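Local coordinates for oligopeptide ABC transporter, periplasmic oligopeptide-binding protein, putative (Thermotoga maritima MSB8, PDB 5IPW), which probably binds oligopeptides in the periplasm and delivers them to an ABC transporter for uptake, at residues 476-481 against 488-493; 443-448 against 470-475; 337-342 against 448-453; 520-525 against 547-552. One frame throughout, in Å; residues are numbered along the deposited sequence.

Interaction 1: residues 476-481 against 488-493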
loop_
_atom_site.group_PDB
_atom_site.type_symbol
_atom_site.label_atom_id
_atom_site.label_comp_id
_atom_site.label_asym_id
_atom_site.label_seq_id
_atom_site.Cartn_x
_atom_site.Cartn_y
_atom_site.Cartn_z
ATOM N N SER A 476 -22.395 -3.730 11.401
ATOM C CA SER A 476 -22.606 -5.172 11.284
ATOM C C SER A 476 -23.918 -5.535 10.587
ATOM O O SER A 476 -23.995 -6.578 9.942
ATOM C CB SER A 476 -22.531 -5.861 12.653
ATOM O OG SER A 476 -23.771 -5.795 13.335
ATOM N N LEU A 477 -24.943 -4.694 10.725
ATOM C CA LEU A 477 -26.206 -4.927 10.030
ATOM C C LEU A 477 -26.027 -4.678 8.537
ATOM O O LEU A 477 -26.536 -5.429 7.708
ATOM C CB LEU A 477 -27.325 -4.034 10.584
ATOM C CG LEU A 477 -28.731 -4.278 10.000
ATOM C CD1 LEU A 477 -29.271 -5.643 10.396
ATOM C CD2 LEU A 477 -29.700 -3.194 10.439
ATOM N N PHE A 478 -25.311 -3.603 8.220
ATOM C CA PHE A 478 -24.887 -3.280 6.858
ATOM C C PHE A 478 -24.247 -4.492 6.182
ATOM O O PHE A 478 -24.575 -4.814 5.043
ATOM C CB PHE A 478 -23.892 -2.110 6.928
ATOM C CG PHE A 478 -23.379 -1.631 5.597
ATOM C CD1 PHE A 478 -24.075 -0.673 4.871
ATOM C CD2 PHE A 478 -22.171 -2.089 5.100
ATOM C CE1 PHE A 478 -23.594 -0.211 3.655
ATOM C CE2 PHE A 478 -21.685 -1.631 3.888
ATOM C CZ PHE A 478 -22.396 -0.693 3.163
ATOM N N TYR A 479 -23.344 -5.165 6.894
ATOM C CA TYR A 479 -22.617 -6.309 6.345
ATOM C C TYR A 479 -23.482 -7.558 6.231
ATOM O O TYR A 479 -23.298 -8.354 5.306
ATOM C CB TYR A 479 -21.369 -6.626 7.181
ATOM C CG TYR A 479 -20.151 -5.808 6.813
ATOM C CD1 TYR A 479 -19.595 -5.883 5.535
ATOM C CD2 TYR A 479 -19.536 -4.978 7.748
ATOM C CE1 TYR A 479 -18.480 -5.136 5.193
ATOM C CE2 TYR A 479 -18.416 -4.231 7.417
ATOM C CZ TYR A 479 -17.896 -4.311 6.139
ATOM O OH TYR A 479 -16.784 -3.570 5.817
ATOM N N GLU A 480 -24.405 -7.733 7.174
ATOM C CA GLU A 480 -25.320 -8.880 7.161
ATOM C C GLU A 480 -26.367 -8.759 6.049
ATOM O O GLU A 480 -26.705 -9.742 5.390
ATOM C CB GLU A 480 -25.966 -9.074 8.537
ATOM C CG GLU A 480 -25.021 -9.767 9.518
ATOM C CD GLU A 480 -25.496 -9.773 10.966
ATOM O OE1 GLU A 480 -26.698 -9.539 11.215
ATOM O OE2 GLU A 480 -24.646 -10.022 11.857
ATOM N N ARG A 481 -26.855 -7.542 5.834
ATOM C CA ARG A 481 -27.687 -7.241 4.673
ATOM C C ARG A 481 -26.947 -7.535 3.362
ATOM O O ARG A 481 -27.526 -8.086 2.433
ATOM C CB ARG A 481 -28.115 -5.775 4.694
ATOM C CG ARG A 481 -29.070 -5.411 5.813
ATOM C CD ARG A 481 -30.498 -5.823 5.517
ATOM N NE ARG A 481 -31.399 -5.426 6.599
ATOM C CZ ARG A 481 -31.953 -4.218 6.742
ATOM N NH1 ARG A 481 -31.723 -3.239 5.863
ATOM N NH2 ARG A 481 -32.757 -3.987 7.776
ATOM N N ASP A 488 -30.797 -2.806 -2.457
ATOM C CA ASP A 488 -30.882 -2.281 -3.810
ATOM C C ASP A 488 -29.515 -1.764 -4.243
ATOM O O ASP A 488 -29.036 -2.071 -5.340
ATOM C CB ASP A 488 -31.899 -1.135 -3.875
ATOM C CG ASP A 488 -33.250 -1.519 -3.311
ATOM O OD1 ASP A 488 -33.685 -2.650 -3.568
ATOM O OD2 ASP A 488 -33.877 -0.698 -2.614
ATOM N N ALA A 489 -28.898 -0.964 -3.376
ATOM C CA ALA A 489 -27.590 -0.386 -3.657
ATOM C C ALA A 489 -26.767 -0.165 -2.382
ATOM O O ALA A 489 -27.297 0.251 -1.345
ATOM C CB ALA A 489 -27.759 0.917 -4.411
ATOM N N MET A 490 -25.467 -0.447 -2.493
ATOM C CA MET A 490 -24.500 -0.325 -1.399
ATOM C C MET A 490 -23.416 0.687 -1.756
ATOM O O MET A 490 -22.808 0.598 -2.836
ATOM C CB MET A 490 -23.805 -1.672 -1.168
ATOM C CG MET A 490 -24.675 -2.769 -0.583
ATOM S SD MET A 490 -24.956 -2.519 1.173
ATOM C CE MET A 490 -25.640 -4.095 1.641
ATOM N N VAL A 491 -23.148 1.629 -0.852
ATOM C CA VAL A 491 -22.007 2.530 -1.037
ATOM C C VAL A 491 -20.839 2.124 -0.133
ATOM O O VAL A 491 -21.020 1.670 1.007
ATOM C CB VAL A 491 -22.350 4.043 -0.856
ATOM C CG1 VAL A 491 -23.775 4.350 -1.305
ATOM C CG2 VAL A 491 -22.115 4.519 0.570
ATOM N N TRP A 492 -19.639 2.299 -0.670
ATOM C CA TRP A 492 -18.401 2.056 0.058
ATOM C C TRP A 492 -17.325 2.909 -0.591
ATOM O O TRP A 492 -17.475 3.323 -1.747
ATOM C CB TRP A 492 -18.016 0.580 -0.043
ATOM C CG TRP A 492 -16.985 0.117 0.949
ATOM C CD1 TRP A 492 -15.680 -0.213 0.695
ATOM C CD2 TRP A 492 -17.187 -0.105 2.345
ATOM N NE1 TRP A 492 -15.061 -0.617 1.851
ATOM C CE2 TRP A 492 -15.964 -0.561 2.879
ATOM C CE3 TRP A 492 -18.283 0.037 3.198
ATOM C CZ2 TRP A 492 -15.810 -0.866 4.224
ATOM C CZ3 TRP A 492 -18.125 -0.267 4.532
ATOM C CH2 TRP A 492 -16.899 -0.709 5.034
ATOM N N ASN A 493 -16.245 3.172 0.140
ATOM C CA ASN A 493 -15.098 3.856 -0.447
ATOM C C ASN A 493 -14.423 2.933 -1.441
ATOM O O ASN A 493 -14.860 1.806 -1.649
ATOM C CB ASN A 493 -14.109 4.305 0.626
ATOM C CG ASN A 493 -13.475 3.139 1.368
ATOM O OD1 ASN A 493 -12.848 2.262 0.766
ATOM N ND2 ASN A 493 -13.640 3.124 2.684
#
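Met490 lays its sulfur over one face of the Phe478 ring, with SD 4.0 Å from the ring centroid. This is a Met-aromatic contact between two buried side chains. It forms the tight, enclosed part of the interface. The Met490 chain bends at its second torsion, and its CE ends 3.6 Å from Phe478 O on the helix backbone. Phe478 has CG opposite the backbone N (chi1 -179°), which carries the ring toward the strand. Its CZ meets the carbonyl O of Val491 at the ring edge, 3.5 Å away. The contact packs helix 475-484 on strand 489-494, one layer of helix on sheet in an alpha/beta lobe. Thr444 of the adjoining strand also touches Phe478. The side toward Tyr479 and Trp492 is partly exposed. The rings of Phe478 and Trp492 are near parallel but slid apart and overlap little, with CE2 of Phe478 3.9 Å from CE3 of Trp492. Tyr479 makes an offset edge-to-face pair with the Trp492 six-membered ring, planes at 60°. An alanine in place of Trp492 would probably take away the face that Tyr479 meets and leave its ring less restrained. Phe517 lies against Trp492, edge to face.

Interaction 2: residues 443-448 against 470-475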
loop_
_atom_site.group_PDB
_atom_site.type_symbol
_atom_site.label_atom_id
_atom_site.label_comp_id
_atom_site.label_asym_id
_atom_site.label_seq_id
_atom_site.Cartn_x
_atom_site.Cartn_y
_atom_site.Cartn_z
ATOM N N ILE A 443 -30.747 3.570 -1.178
ATOM C CA ILE A 443 -29.297 3.532 -1.085
ATOM C C ILE A 443 -28.936 3.194 0.347
ATOM O O ILE A 443 -29.322 3.900 1.280
ATOM C CB ILE A 443 -28.655 4.882 -1.460
ATOM C CG1 ILE A 443 -28.974 5.234 -2.916
ATOM C CG2 ILE A 443 -27.144 4.831 -1.255
ATOM C CD1 ILE A 443 -28.625 6.657 -3.294
ATOM N N THR A 444 -28.194 2.104 0.506
ATOM C CA THR A 444 -27.755 1.652 1.810
ATOM C C THR A 444 -26.334 2.117 2.060
ATOM O O THR A 444 -25.436 1.844 1.257
ATOM C CB THR A 444 -27.772 0.120 1.887
ATOM O OG1 THR A 444 -29.057 -0.360 1.484
ATOM C CG2 THR A 444 -27.458 -0.356 3.311
ATOM N N VAL A 445 -26.135 2.809 3.180
ATOM C CA VAL A 445 -24.808 3.250 3.590
ATOM C C VAL A 445 -24.571 2.907 5.050
ATOM O O VAL A 445 -25.487 2.500 5.761
ATOM C CB VAL A 445 -24.625 4.776 3.406
ATOM C CG1 VAL A 445 -25.057 5.206 2.015
ATOM C CG2 VAL A 445 -25.408 5.564 4.449
ATOM N N THR A 446 -23.329 3.078 5.486
ATOM C CA THR A 446 -22.999 3.062 6.908
ATOM C C THR A 446 -22.004 4.189 7.184
ATOM O O THR A 446 -20.953 4.273 6.549
ATOM C CB THR A 446 -22.470 1.688 7.369
ATOM O OG1 THR A 446 -22.129 1.743 8.759
ATOM C CG2 THR A 446 -21.264 1.247 6.554
ATOM N N GLY A 447 -22.372 5.083 8.098
ATOM C CA GLY A 447 -21.538 6.232 8.446
ATOM C C GLY A 447 -22.118 7.558 7.992
ATOM O O GLY A 447 -22.444 7.738 6.813
ATOM N N GLN A 448 -22.214 8.497 8.932
ATOM C CA GLN A 448 -22.760 9.830 8.663
ATOM C C GLN A 448 -22.125 10.519 7.451
ATOM O O GLN A 448 -22.781 11.294 6.757
ATOM C CB GLN A 448 -22.595 10.727 9.897
ATOM C CG GLN A 448 -23.259 12.094 9.779
ATOM C CD GLN A 448 -24.728 11.990 9.426
ATOM O OE1 GLN A 448 -25.168 12.492 8.391
ATOM N NE2 GLN A 448 -25.493 11.310 10.276
ATOM N N ILE A 470 -32.226 7.239 1.591
ATOM C CA ILE A 470 -30.940 6.904 2.171
ATOM C C ILE A 470 -31.156 6.251 3.524
ATOM O O ILE A 470 -31.701 6.877 4.433
ATOM C CB ILE A 470 -30.082 8.176 2.361
ATOM C CG1 ILE A 470 -29.898 8.926 1.031
ATOM C CG2 ILE A 470 -28.737 7.840 2.989
ATOM C CD1 ILE A 470 -29.276 8.117 -0.088
ATOM N N GLU A 471 -30.740 4.993 3.661
ATOM C CA GLU A 471 -30.755 4.343 4.968
ATOM C C GLU A 471 -29.325 4.197 5.474
ATOM O O GLU A 471 -28.437 3.729 4.759
ATOM C CB GLU A 471 -31.514 2.999 4.954
ATOM C CG GLU A 471 -30.894 1.859 4.149
ATOM C CD GLU A 471 -31.683 0.550 4.251
ATOM O OE1 GLU A 471 -31.194 -0.479 3.742
ATOM O OE2 GLU A 471 -32.786 0.535 4.842
ATOM N N ASN A 472 -29.115 4.640 6.705
ATOM C CA ASN A 472 -27.830 4.546 7.362
ATOM C C ASN A 472 -27.893 3.422 8.380
ATOM O O ASN A 472 -28.571 3.538 9.398
ATOM C CB ASN A 472 -27.503 5.868 8.054
ATOM C CG ASN A 472 -26.147 5.852 8.738
ATOM O OD1 ASN A 472 -25.163 5.375 8.175
ATOM N ND2 ASN A 472 -26.089 6.370 9.957
ATOM N N LEU A 473 -27.193 2.330 8.102
ATOM C CA LEU A 473 -27.229 1.168 8.976
ATOM C C LEU A 473 -25.975 1.083 9.816
ATOM O O LEU A 473 -24.899 1.517 9.405
ATOM C CB LEU A 473 -27.374 -0.121 8.162
ATOM C CG LEU A 473 -28.451 -0.134 7.072
ATOM C CD1 LEU A 473 -28.479 -1.491 6.381
ATOM C CD2 LEU A 473 -29.817 0.214 7.646
ATOM N N GLU A 474 -26.129 0.511 11.000
ATOM C CA GLU A 474 -24.998 0.159 11.838
ATOM C C GLU A 474 -24.096 -0.873 11.115
ATOM O O GLU A 474 -24.583 -1.749 10.404
ATOM C CB GLU A 474 -25.524 -0.342 13.190
ATOM C CG GLU A 474 -24.508 -1.016 14.094
ATOM C CD GLU A 474 -24.473 -2.518 13.911
ATOM O OE1 GLU A 474 -25.551 -3.143 13.798
ATOM O OE2 GLU A 474 -23.356 -3.074 13.885
ATOM N N ARG A 475 -22.784 -0.728 11.299
ATOM C CA ARG A 475 -21.751 -1.511 10.592
ATOM C C ARG A 475 -22.091 -2.989 10.339
ATOM O O ARG A 475 -22.055 -3.452 9.203
ATOM C CB ARG A 475 -20.430 -1.438 11.373
ATOM C CG ARG A 475 -19.181 -1.806 10.582
ATOM C CD ARG A 475 -18.710 -0.647 9.719
ATOM N NE ARG A 475 -17.262 -0.658 9.515
ATOM C CZ ARG A 475 -16.571 0.316 8.918
ATOM N NH1 ARG A 475 -17.185 1.404 8.449
ATOM N NH2 ARG A 475 -15.252 0.204 8.788
#
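Thr446 OG1 donates a hydrogen bond to Leu473 O, 2.9 Å away. Thr446 has more surface buried here than any other residue of the two segments. It sits just past the end of strand 440-445, so its hydroxyl carries the pairing beyond the regular strand. Ile470 comes next. Its CD1 packs on CB of Ile443 at 3.6 Å, the two side chains running alongside each other. Val445 closes the strand. Its N donates to Glu471 O at 2.9 Å, and its O accepts from Leu473 N, also at 2.9 Å. Its CG2 lies 3.7 Å from Asn472 OD1. These backbone bonds join strands 440-445 and 467-472 in parallel. The two strands and helix 448-462 make a beta-alpha-beta unit. Ile443, Val445 and Asn472 face that helix, while Thr444, on the other face, meets Phe478 of helix 475-484. Asn472 reaches past Val445 to the loop. Its OD1 accepts from Gly447 N at 2.8 Å, in the plane of the side-chain carbonyl. At the backbone angles of Gly447 a side chain would collide with the carbonyl oxygen of Thr446. The strand ends are thus tied by side chains as well as backbone. Thr446 OG1 grips the backbone of 470-475, and Asn472 OD1 grips that of 443-448, which probably steadies the turn into helix 448-462.

Interaction 3: residues 337-342 against 448-453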
loop_
_atom_site.group_PDB
_atom_site.type_symbol
_atom_site.label_atom_id
_atom_site.label_comp_id
_atom_site.label_asym_id
_atom_site.label_seq_id
_atom_site.Cartn_x
_atom_site.Cartn_y
_atom_site.Cartn_z
ATOM N N SER A 337 -12.069 6.499 -5.135
ATOM C CA SER A 337 -13.192 7.308 -4.723
ATOM C C SER A 337 -13.289 7.293 -3.216
ATOM O O SER A 337 -12.973 6.296 -2.580
ATOM C CB SER A 337 -14.487 6.757 -5.304
ATOM O OG SER A 337 -15.595 7.299 -4.608
ATOM N N ALA A 338 -13.729 8.403 -2.647
ATOM C CA ALA A 338 -14.010 8.458 -1.222
ATOM C C ALA A 338 -15.378 7.844 -0.911
ATOM O O ALA A 338 -15.637 7.453 0.229
ATOM C CB ALA A 338 -13.964 9.893 -0.735
ATOM N N SER A 339 -16.255 7.774 -1.915
ATOM C CA SER A 339 -17.612 7.263 -1.712
ATOM C C SER A 339 -18.269 6.861 -3.026
ATOM O O SER A 339 -18.821 7.703 -3.722
ATOM C CB SER A 339 -18.472 8.311 -1.000
ATOM O OG SER A 339 -19.732 7.776 -0.632
ATOM N N ARG A 340 -18.196 5.570 -3.350
ATOM C CA ARG A 340 -18.783 5.026 -4.576
ATOM C C ARG A 340 -19.998 4.151 -4.273
ATOM O O ARG A 340 -20.281 3.854 -3.114
ATOM C CB ARG A 340 -17.745 4.249 -5.406
ATOM C CG ARG A 340 -16.918 3.199 -4.674
ATOM C CD ARG A 340 -17.631 1.871 -4.427
ATOM N NE ARG A 340 -16.731 0.929 -3.763
ATOM C CZ ARG A 340 -16.847 -0.400 -3.765
ATOM N NH1 ARG A 340 -17.847 -1.010 -4.398
ATOM N NH2 ARG A 340 -15.941 -1.129 -3.121
ATOM N N ILE A 341 -20.707 3.751 -5.328
ATOM C CA ILE A 341 -21.907 2.926 -5.207
ATOM C C ILE A 341 -21.918 1.817 -6.250
ATOM O O ILE A 341 -21.416 1.974 -7.365
ATOM C CB ILE A 341 -23.196 3.772 -5.343
ATOM C CG1 ILE A 341 -24.427 2.977 -4.896
ATOM C CG2 ILE A 341 -23.389 4.272 -6.771
ATOM C CD1 ILE A 341 -25.691 3.811 -4.839
ATOM N N SER A 342 -22.478 0.681 -5.866
ATOM C CA SER A 342 -22.800 -0.365 -6.819
ATOM C C SER A 342 -24.262 -0.744 -6.609
ATOM O O SER A 342 -24.764 -0.735 -5.483
ATOM C CB SER A 342 -21.864 -1.572 -6.678
ATOM O OG SER A 342 -21.610 -1.895 -5.329
ATOM N N GLN A 448 -22.214 8.497 8.932
ATOM C CA GLN A 448 -22.760 9.830 8.663
ATOM C C GLN A 448 -22.125 10.519 7.451
ATOM O O GLN A 448 -22.781 11.294 6.757
ATOM C CB GLN A 448 -22.595 10.727 9.897
ATOM C CG GLN A 448 -23.259 12.094 9.779
ATOM C CD GLN A 448 -24.728 11.990 9.426
ATOM O OE1 GLN A 448 -25.168 12.492 8.391
ATOM N NE2 GLN A 448 -25.493 11.310 10.276
ATOM N N PHE A 449 -20.846 10.250 7.215
ATOM C CA PHE A 449 -20.155 10.848 6.092
ATOM C C PHE A 449 -20.838 10.466 4.795
ATOM O O PHE A 449 -21.160 11.334 3.994
ATOM C CB PHE A 449 -18.682 10.428 6.060
ATOM C CG PHE A 449 -18.016 10.670 4.732
ATOM C CD1 PHE A 449 -17.824 11.964 4.261
ATOM C CD2 PHE A 449 -17.593 9.601 3.944
ATOM C CE1 PHE A 449 -17.216 12.189 3.034
ATOM C CE2 PHE A 449 -16.983 9.819 2.716
ATOM C CZ PHE A 449 -16.796 11.116 2.261
ATOM N N HIS A 450 -21.064 9.171 4.596
ATOM C CA HIS A 450 -21.641 8.679 3.339
ATOM C C HIS A 450 -23.097 9.125 3.148
ATOM O O HIS A 450 -23.533 9.367 2.020
ATOM C CB HIS A 450 -21.545 7.156 3.264
ATOM C CG HIS A 450 -20.161 6.652 3.000
ATOM N ND1 HIS A 450 -19.565 6.730 1.759
ATOM C CD2 HIS A 450 -19.259 6.053 3.814
ATOM C CE1 HIS A 450 -18.355 6.204 1.822
ATOM N NE2 HIS A 450 -18.145 5.786 3.058
ATOM N N VAL A 451 -23.839 9.225 4.250
ATOM C CA VAL A 451 -25.188 9.784 4.221
ATOM C C VAL A 451 -25.150 11.129 3.503
ATOM O O VAL A 451 -25.837 11.324 2.499
ATOM C CB VAL A 451 -25.750 9.978 5.648
ATOM C CG1 VAL A 451 -27.009 10.837 5.641
ATOM C CG2 VAL A 451 -26.029 8.632 6.302
ATOM N N ASP A 452 -24.319 12.035 4.013
ATOM C CA ASP A 452 -24.192 13.394 3.467
ATOM C C ASP A 452 -23.911 13.393 1.971
ATOM O O ASP A 452 -24.509 14.163 1.219
ATOM C CB ASP A 452 -23.073 14.163 4.174
ATOM C CG ASP A 452 -23.283 14.260 5.665
ATOM O OD1 ASP A 452 -24.427 14.033 6.112
ATOM O OD2 ASP A 452 -22.309 14.556 6.390
ATOM N N VAL A 453 -23.001 12.524 1.551
ATOM C CA VAL A 453 -22.607 12.435 0.145
ATOM C C VAL A 453 -23.818 12.143 -0.727
ATOM O O VAL A 453 -24.120 12.888 -1.665
ATOM C CB VAL A 453 -21.559 11.324 -0.091
ATOM C CG1 VAL A 453 -21.158 11.258 -1.561
ATOM C CG2 VAL A 453 -20.331 11.539 0.783
#
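Ser339 OG is gripped by two ring nitrogens. His450 ND1 lies 2.6 Å from Ser339 OG in a hydrogen bond, and Trp454 NE1 forms a second one from further along the same helix. The first torsion of Ser339 is extended (chi1 -172°), which turns the hydroxyl toward the helix. The hydroxyl sits at the edge of the His450 ring, near its plane. Either atom of the Ser339 and His450 pair could supply the proton. Val453 packs its methyls beside the same hydroxyl, CG1 being 3.9 Å from Ser339 OG. Phe449 covers one face of the His450 ring, its CD2 above the ring centre. Ala338 O comes to the edge of the Phe449 ring, 3.7 Å from CE2, in the ring plane. The same oxygen lies obliquely near His450, 3.4 Å from CE1. The chain changes direction at Ala338 and Ser339. There an ST turn probably helps fix its shape, with Ser339 N donating to Ser337 OG at 2.8 Å. The contact joins the bend leading into strand 340-343 to the first turns of helix 448-462, which packs on the same sheet. Ser339 O is held in turn by Thr591 OG1 of the neighbouring strand. The buried serine hydroxyl is therefore well supplied with polar partners among apolar neighbours, and its bond to ND1, together with Phe449 over the ring, probably limits how His450 can rotate.

Interaction 4: residues 520-525 against 547-552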
loop_
_atom_site.group_PDB
_atom_site.type_symbol
_atom_site.label_atom_id
_atom_site.label_comp_id
_atom_site.label_asym_id
_atom_site.label_seq_id
_atom_site.Cartn_x
_atom_site.Cartn_y
_atom_site.Cartn_z
ATOM N N ILE A 520 -21.132 -9.230 -5.354
ATOM C CA ILE A 520 -21.303 -10.148 -4.229
ATOM C C ILE A 520 -22.412 -11.175 -4.488
ATOM O O ILE A 520 -22.239 -12.356 -4.198
ATOM C CB ILE A 520 -21.499 -9.394 -2.888
ATOM C CG1 ILE A 520 -21.349 -10.357 -1.714
ATOM C CG2 ILE A 520 -22.837 -8.680 -2.819
ATOM C CD1 ILE A 520 -21.217 -9.650 -0.385
ATOM N N GLY A 521 -23.522 -10.731 -5.070
ATOM C CA GLY A 521 -24.595 -11.631 -5.489
ATOM C C GLY A 521 -24.177 -12.695 -6.501
ATOM O O GLY A 521 -24.761 -13.772 -6.534
ATOM N N TRP A 522 -23.168 -12.405 -7.322
ATOM C CA TRP A 522 -22.656 -13.379 -8.295
ATOM C C TRP A 522 -21.607 -14.352 -7.734
ATOM O O TRP A 522 -21.102 -15.206 -8.471
ATOM C CB TRP A 522 -22.083 -12.652 -9.522
ATOM C CG TRP A 522 -23.106 -11.882 -10.303
ATOM C CD1 TRP A 522 -24.395 -12.252 -10.545
ATOM C CD2 TRP A 522 -22.918 -10.625 -10.972
ATOM N NE1 TRP A 522 -25.029 -11.297 -11.301
ATOM C CE2 TRP A 522 -24.142 -10.292 -11.585
ATOM C CE3 TRP A 522 -21.833 -9.753 -11.118
ATOM C CZ2 TRP A 522 -24.316 -9.120 -12.327
ATOM C CZ3 TRP A 522 -22.010 -8.578 -11.854
ATOM C CH2 TRP A 522 -23.242 -8.275 -12.444
ATOM N N SER A 523 -21.294 -14.244 -6.440
ATOM C CA SER A 523 -20.273 -15.094 -5.802
ATOM C C SER A 523 -20.499 -16.592 -5.988
ATOM O O SER A 523 -19.538 -17.364 -6.019
ATOM C CB SER A 523 -20.188 -14.790 -4.305
ATOM O OG SER A 523 -19.777 -13.454 -4.076
ATOM N N GLY A 524 -21.761 -17.004 -6.080
ATOM C CA GLY A 524 -22.093 -18.405 -6.330
ATOM C C GLY A 524 -21.526 -18.861 -7.661
ATOM O O GLY A 524 -20.722 -19.795 -7.725
ATOM N N TRP A 525 -21.932 -18.168 -8.718
ATOM C CA TRP A 525 -21.511 -18.489 -10.080
ATOM C C TRP A 525 -20.018 -18.275 -10.319
ATOM O O TRP A 525 -19.375 -19.091 -10.981
ATOM C CB TRP A 525 -22.322 -17.662 -11.084
ATOM C CG TRP A 525 -23.720 -18.161 -11.233
ATOM C CD1 TRP A 525 -24.832 -17.714 -10.577
ATOM C CD2 TRP A 525 -24.155 -19.223 -12.082
ATOM N NE1 TRP A 525 -25.935 -18.428 -10.975
ATOM C CE2 TRP A 525 -25.547 -19.360 -11.899
ATOM C CE3 TRP A 525 -23.503 -20.067 -12.988
ATOM C CZ2 TRP A 525 -26.299 -20.311 -12.589
ATOM C CZ3 TRP A 525 -24.250 -21.011 -13.673
ATOM C CH2 TRP A 525 -25.635 -21.126 -13.469
ATOM N N GLU A 547 -27.133 -15.522 -13.288
ATOM C CA GLU A 547 -25.763 -15.664 -13.753
ATOM C C GLU A 547 -25.233 -14.275 -14.110
ATOM O O GLU A 547 -26.008 -13.419 -14.544
ATOM C CB GLU A 547 -25.715 -16.584 -14.970
ATOM C CG GLU A 547 -24.326 -17.104 -15.298
ATOM C CD GLU A 547 -24.318 -18.135 -16.412
ATOM O OE1 GLU A 547 -25.397 -18.430 -16.972
ATOM O OE2 GLU A 547 -23.225 -18.656 -16.725
ATOM N N PRO A 548 -23.922 -14.030 -13.896
ATOM C CA PRO A 548 -23.335 -12.737 -14.282
ATOM C C PRO A 548 -23.154 -12.592 -15.787
ATOM O O PRO A 548 -23.091 -13.603 -16.487
ATOM C CB PRO A 548 -21.949 -12.761 -13.618
ATOM C CG PRO A 548 -21.642 -14.202 -13.414
ATOM C CD PRO A 548 -22.963 -14.858 -13.137
ATOM N N PRO A 549 -23.052 -11.341 -16.280
ATOM C CA PRO A 549 -22.607 -11.066 -17.647
ATOM C C PRO A 549 -21.308 -11.804 -17.997
ATOM O O PRO A 549 -20.526 -12.139 -17.111
ATOM C CB PRO A 549 -22.359 -9.556 -17.637
ATOM C CG PRO A 549 -23.258 -9.021 -16.583
ATOM C CD PRO A 549 -23.460 -10.115 -15.572
ATOM N N GLU A 550 -21.083 -12.041 -19.285
ATOM C CA GLU A 550 -19.898 -12.773 -19.745
ATOM C C GLU A 550 -18.612 -11.969 -19.509
ATOM O O GLU A 550 -17.535 -12.527 -19.293
ATOM C CB GLU A 550 -20.041 -13.113 -21.233
ATOM C CG GLU A 550 -19.159 -14.262 -21.695
ATOM C CD GLU A 550 -19.456 -15.564 -20.966
ATOM O OE1 GLU A 550 -20.639 -15.825 -20.672
ATOM O OE2 GLU A 550 -18.508 -16.329 -20.684
ATOM N N VAL A 551 -18.746 -10.650 -19.549
ATOM C CA VAL A 551 -17.632 -9.749 -19.319
ATOM C C VAL A 551 -17.072 -9.867 -17.884
ATOM O O VAL A 551 -15.893 -9.581 -17.650
ATOM C CB VAL A 551 -18.050 -8.301 -19.668
ATOM C CG1 VAL A 551 -19.005 -7.731 -18.630
ATOM C CG2 VAL A 551 -16.831 -7.416 -19.857
ATOM N N VAL A 552 -17.907 -10.299 -16.938
ATOM C CA VAL A 552 -17.454 -10.593 -15.573
ATOM C C VAL A 552 -16.588 -11.852 -15.548
ATOM O O VAL A 552 -15.513 -11.854 -14.952
ATOM C CB VAL A 552 -18.642 -10.752 -14.597
ATOM C CG1 VAL A 552 -18.184 -11.259 -13.239
ATOM C CG2 VAL A 552 -19.375 -9.429 -14.427
#
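Pro548 presses its CB onto the five-membered ring of Trp522, 3.6 Å from the centroid and 16° off the normal. Pro549 adds a second CH-pi contact over the same face, its CD 3.9 Å from the centroid of the Trp522 six-membered ring. Val552 CG2 approaches obliquely, 3.8 Å from Trp522 CZ3. With a serine at Trp522, the faces of Pro548 and Pro549 that rest on the indole would probably border a gap. Pro548 also serves the other tryptophan, with CD 3.5 Å from Trp525 CB. Glu547 covers one face of Trp525. Its CA stands over the five-membered ring, 9° off the normal, and its extended side chain lays the carboxylate near parallel to the indole, planes 19° apart. Further out, Trp525 NE1 donates to Gly545 O, and Glu547 OE2 is hydrogen-bonded to Tyr553 OH. Both bonds probably help hold the stack of Trp525 and Glu547. Pro549 is the N-cap of helix 550-564, so the prolines lead directly into it. The contact joins that helix start to the start of helix 523-534. With no hydrogen bond across these segments, the grip depends largely on aliphatic CH groups lying on indole faces.

How the interactions relate
Interactions 1, 2 and 3 share one five-stranded sheet and have centres 7 to 11 Å apart. Interaction 2 joins strand 467-472, one of its edge strands, to strand 440-445. Strand 489-494, used by interaction 1, comes next, followed by strand 340-343 of interaction 3. Helix 448-462 packs on one face of this sheet and helix 475-484 on the other. Along the chain, interactions 2 and 3 interleave and share Gln448. Interaction 1 opens after both, and interaction 4 comes last. Interaction 4 joins two later helices, its centre about 18 Å from that of interaction 1, without touching the others. The first three therefore belong to one sheet with helices packed on both faces, within the solute-binding family region.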